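Local coordinates for mannan endo-1,6-alpha-mannosidase (Chaetomium thermophilum, PDB 6RY0), which probably cleaves alpha-1,6-mannosidic linkages and is implicated in transferring GPI-anchored glycoproteins into the fungal cell wall, at residues A[74-79]-A[131-136]. Residues are numbered along the deposited sequence; the frame is centred on the assembly and turned at random.
Sequences YYWWEG and GFWGMS
Trp133 reaches across from helix 127-142 and lays its indole against one face of the Trp76 ring. From CB, CG stands anti to the carbonyl carbon (chi1 -76°), which sends the ring toward the start of helix 76-93. Trp133 CD1 comes first, 3.4 Å from Trp76 CH2. Trp133 NE1 follows, over the centre of the Trp76 ring and 3.3 Å from Trp76 CE2; the planes are inclined by 35°, an oblique pair. Further out, Trp133 CZ2 lies 3.7 Å from the backbone O of Trp76, and Trp133 CH2 ends 3.9 Å from Gly79 C. With an alanine in place of Trp76, this face of Trp133 would probably lose its cover and Gln109 OE1 the N-H donor of Trp76 NE1. At the adjacent position of each helix, Trp77 presents its edge to the face of Phe132, CZ3 over the ring centre, planes at 62°. Trp77 NE1 is hydrogen-bonded to Asp319 OD1, and the side chain touches Asp129, a ligand of a second calcium not bound here. The cluster is buried where helices 76-93 and 127-142 meet in the (alpha/alpha)6 barrel expected for family 76, helix 323-337 against Trp77 and Phe132, helix 196-213 touching Phe132.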
loop_
_atom_site.group_PDB
_atom_site.type_symbol
_atom_site.label_atom_id
_atom_site.label_comp_id
_atom_site.label_asym_id
_atom_site.label_seq_id
_atom_site.Cartn_x
_atom_site.Cartn_y
_atom_site.Cartn_z
ATOM N N TYR A 74 -7.405 11.737 -9.423
ATOM C CA TYR A 74 -6.518 11.004 -8.520
ATOM C C TYR A 74 -5.496 11.865 -7.866
ATOM O O TYR A 74 -4.965 12.803 -8.469
ATOM C CB TYR A 74 -5.829 9.867 -9.322
ATOM C CG TYR A 74 -6.826 9.041 -10.094
ATOM C CD1 TYR A 74 -7.721 8.192 -9.460
ATOM C CD2 TYR A 74 -6.928 9.159 -11.477
ATOM C CE1 TYR A 74 -8.690 7.502 -10.183
ATOM C CE2 TYR A 74 -7.882 8.487 -12.206
ATOM C CZ TYR A 74 -8.778 7.666 -11.548
ATOM O OH TYR A 74 -9.761 6.960 -12.208
ATOM N N TYR A 75 -5.185 11.547 -6.622
ATOM C CA TYR A 75 -4.155 12.241 -5.854
ATOM C C TYR A 75 -2.778 11.587 -6.020
ATOM O O TYR A 75 -2.678 10.408 -6.394
ATOM C CB TYR A 75 -4.576 12.303 -4.378
ATOM C CG TYR A 75 -5.734 13.226 -4.151
ATOM C CD1 TYR A 75 -5.535 14.585 -3.992
ATOM C CD2 TYR A 75 -7.042 12.751 -4.117
ATOM C CE1 TYR A 75 -6.617 15.448 -3.768
ATOM C CE2 TYR A 75 -8.106 13.608 -3.888
ATOM C CZ TYR A 75 -7.878 14.943 -3.708
ATOM O OH TYR A 75 -8.938 15.808 -3.490
ATOM N N TRP A 76 -1.743 12.345 -5.695
ATOM C CA TRP A 76 -0.337 11.949 -5.836
ATOM C C TRP A 76 -0.030 10.582 -5.258
ATOM O O TRP A 76 0.672 9.780 -5.890
ATOM C CB TRP A 76 0.489 13.026 -5.132
ATOM C CG TRP A 76 1.967 12.835 -5.077
ATOM C CD1 TRP A 76 2.867 12.989 -6.104
ATOM C CD2 TRP A 76 2.742 12.543 -3.915
ATOM N NE1 TRP A 76 4.151 12.780 -5.646
ATOM C CE2 TRP A 76 4.096 12.541 -4.301
ATOM C CE3 TRP A 76 2.433 12.337 -2.574
ATOM C CZ2 TRP A 76 5.114 12.307 -3.414
ATOM C CZ3 TRP A 76 3.468 12.083 -1.687
ATOM C CH2 TRP A 76 4.799 12.097 -2.118
ATOM N N TRP A 77 -0.522 10.273 -4.060
ATOM C CA TRP A 77 -0.157 9.006 -3.453
ATOM C C TRP A 77 -0.623 7.830 -4.284
ATOM O O TRP A 77 -0.002 6.758 -4.218
ATOM C CB TRP A 77 -0.761 8.903 -2.038
ATOM C CG TRP A 77 -2.174 8.544 -2.038
ATOM C CD1 TRP A 77 -3.256 9.351 -2.264
ATOM C CD2 TRP A 77 -2.683 7.203 -1.920
ATOM N NE1 TRP A 77 -4.406 8.588 -2.291
ATOM C CE2 TRP A 77 -4.085 7.271 -2.052
ATOM C CE3 TRP A 77 -2.083 5.953 -1.698
ATOM C CZ2 TRP A 77 -4.899 6.141 -1.938
ATOM C CZ3 TRP A 77 -2.896 4.850 -1.570
ATOM C CH2 TRP A 77 -4.276 4.956 -1.692
ATOM N N GLU A 78 -1.707 7.987 -5.050
ATOM C CA GLU A 78 -2.224 6.868 -5.841
ATOM C C GLU A 78 -1.289 6.547 -7.005
ATOM O O GLU A 78 -1.249 5.421 -7.473
ATOM C CB GLU A 78 -3.661 7.164 -6.264
ATOM C CG GLU A 78 -4.340 5.957 -6.889
ATOM C CD GLU A 78 -5.834 6.118 -7.067
ATOM O OE1 GLU A 78 -6.471 6.987 -6.484
ATOM O OE2 GLU A 78 -6.384 5.240 -7.839
ATOM N N GLY A 79 -0.524 7.543 -7.449
ATOM C CA GLY A 79 0.543 7.259 -8.377
ATOM C C GLY A 79 1.579 6.342 -7.756
ATOM O O GLY A 79 2.052 5.394 -8.382
ATOM N N GLY A 131 4.409 7.638 2.977
ATOM C CA GLY A 131 4.604 6.250 3.305
ATOM C C GLY A 131 4.340 5.323 2.160
ATOM O O GLY A 131 5.106 4.377 1.982
ATOM N N PHE A 132 3.280 5.561 1.390
ATOM C CA PHE A 132 2.999 4.666 0.261
ATOM C C PHE A 132 4.111 4.694 -0.775
ATOM O O PHE A 132 4.447 3.656 -1.343
ATOM C CB PHE A 132 1.645 4.966 -0.358
ATOM C CG PHE A 132 0.548 4.167 0.229
ATOM C CD1 PHE A 132 0.232 2.938 -0.285
ATOM C CD2 PHE A 132 -0.166 4.624 1.331
ATOM C CE1 PHE A 132 -0.780 2.153 0.290
ATOM C CE2 PHE A 132 -1.148 3.832 1.902
ATOM C CZ PHE A 132 -1.426 2.598 1.358
ATOM N N TRP A 133 4.696 5.866 -1.042
ATOM C CA TRP A 133 5.853 5.927 -1.933
ATOM C C TRP A 133 7.030 5.186 -1.335
ATOM O O TRP A 133 7.720 4.447 -2.030
ATOM C CB TRP A 133 6.219 7.382 -2.242
ATOM C CG TRP A 133 5.302 8.045 -3.218
ATOM C CD1 TRP A 133 4.253 8.850 -2.960
ATOM C CD2 TRP A 133 5.386 7.941 -4.648
ATOM N NE1 TRP A 133 3.669 9.263 -4.151
ATOM C CE2 TRP A 133 4.370 8.732 -5.198
ATOM C CE3 TRP A 133 6.228 7.241 -5.508
ATOM C CZ2 TRP A 133 4.178 8.841 -6.584
ATOM C CZ3 TRP A 133 6.044 7.358 -6.878
ATOM C CH2 TRP A 133 5.032 8.153 -7.398
ATOM N N GLY A 134 7.296 5.370 -0.044
ATOM C CA GLY A 134 8.351 4.626 0.615
ATOM C C GLY A 134 8.150 3.131 0.540
ATOM O O GLY A 134 9.118 2.382 0.343
ATOM N N MET A 135 6.904 2.684 0.705
ATOM C CA MET A 135 6.588 1.264 0.601
ATOM C C MET A 135 6.824 0.722 -0.803
ATOM O O MET A 135 7.266 -0.414 -0.949
ATOM C CB MET A 135 5.152 1.046 1.069
ATOM C CG MET A 135 5.029 1.186 2.580
ATOM S SD MET A 135 3.355 1.599 3.129
ATOM C CE MET A 135 2.494 0.197 2.467
ATOM N N SER A 136 6.522 1.516 -1.834
ATOM C CA SER A 136 6.834 1.074 -3.188
ATOM C C SER A 136 8.344 0.957 -3.412
ATOM O O SER A 136 8.780 0.026 -4.084
ATOM C CB SER A 136 6.200 2.021 -4.192
ATOM O OG SER A 136 4.801 1.842 -4.160
#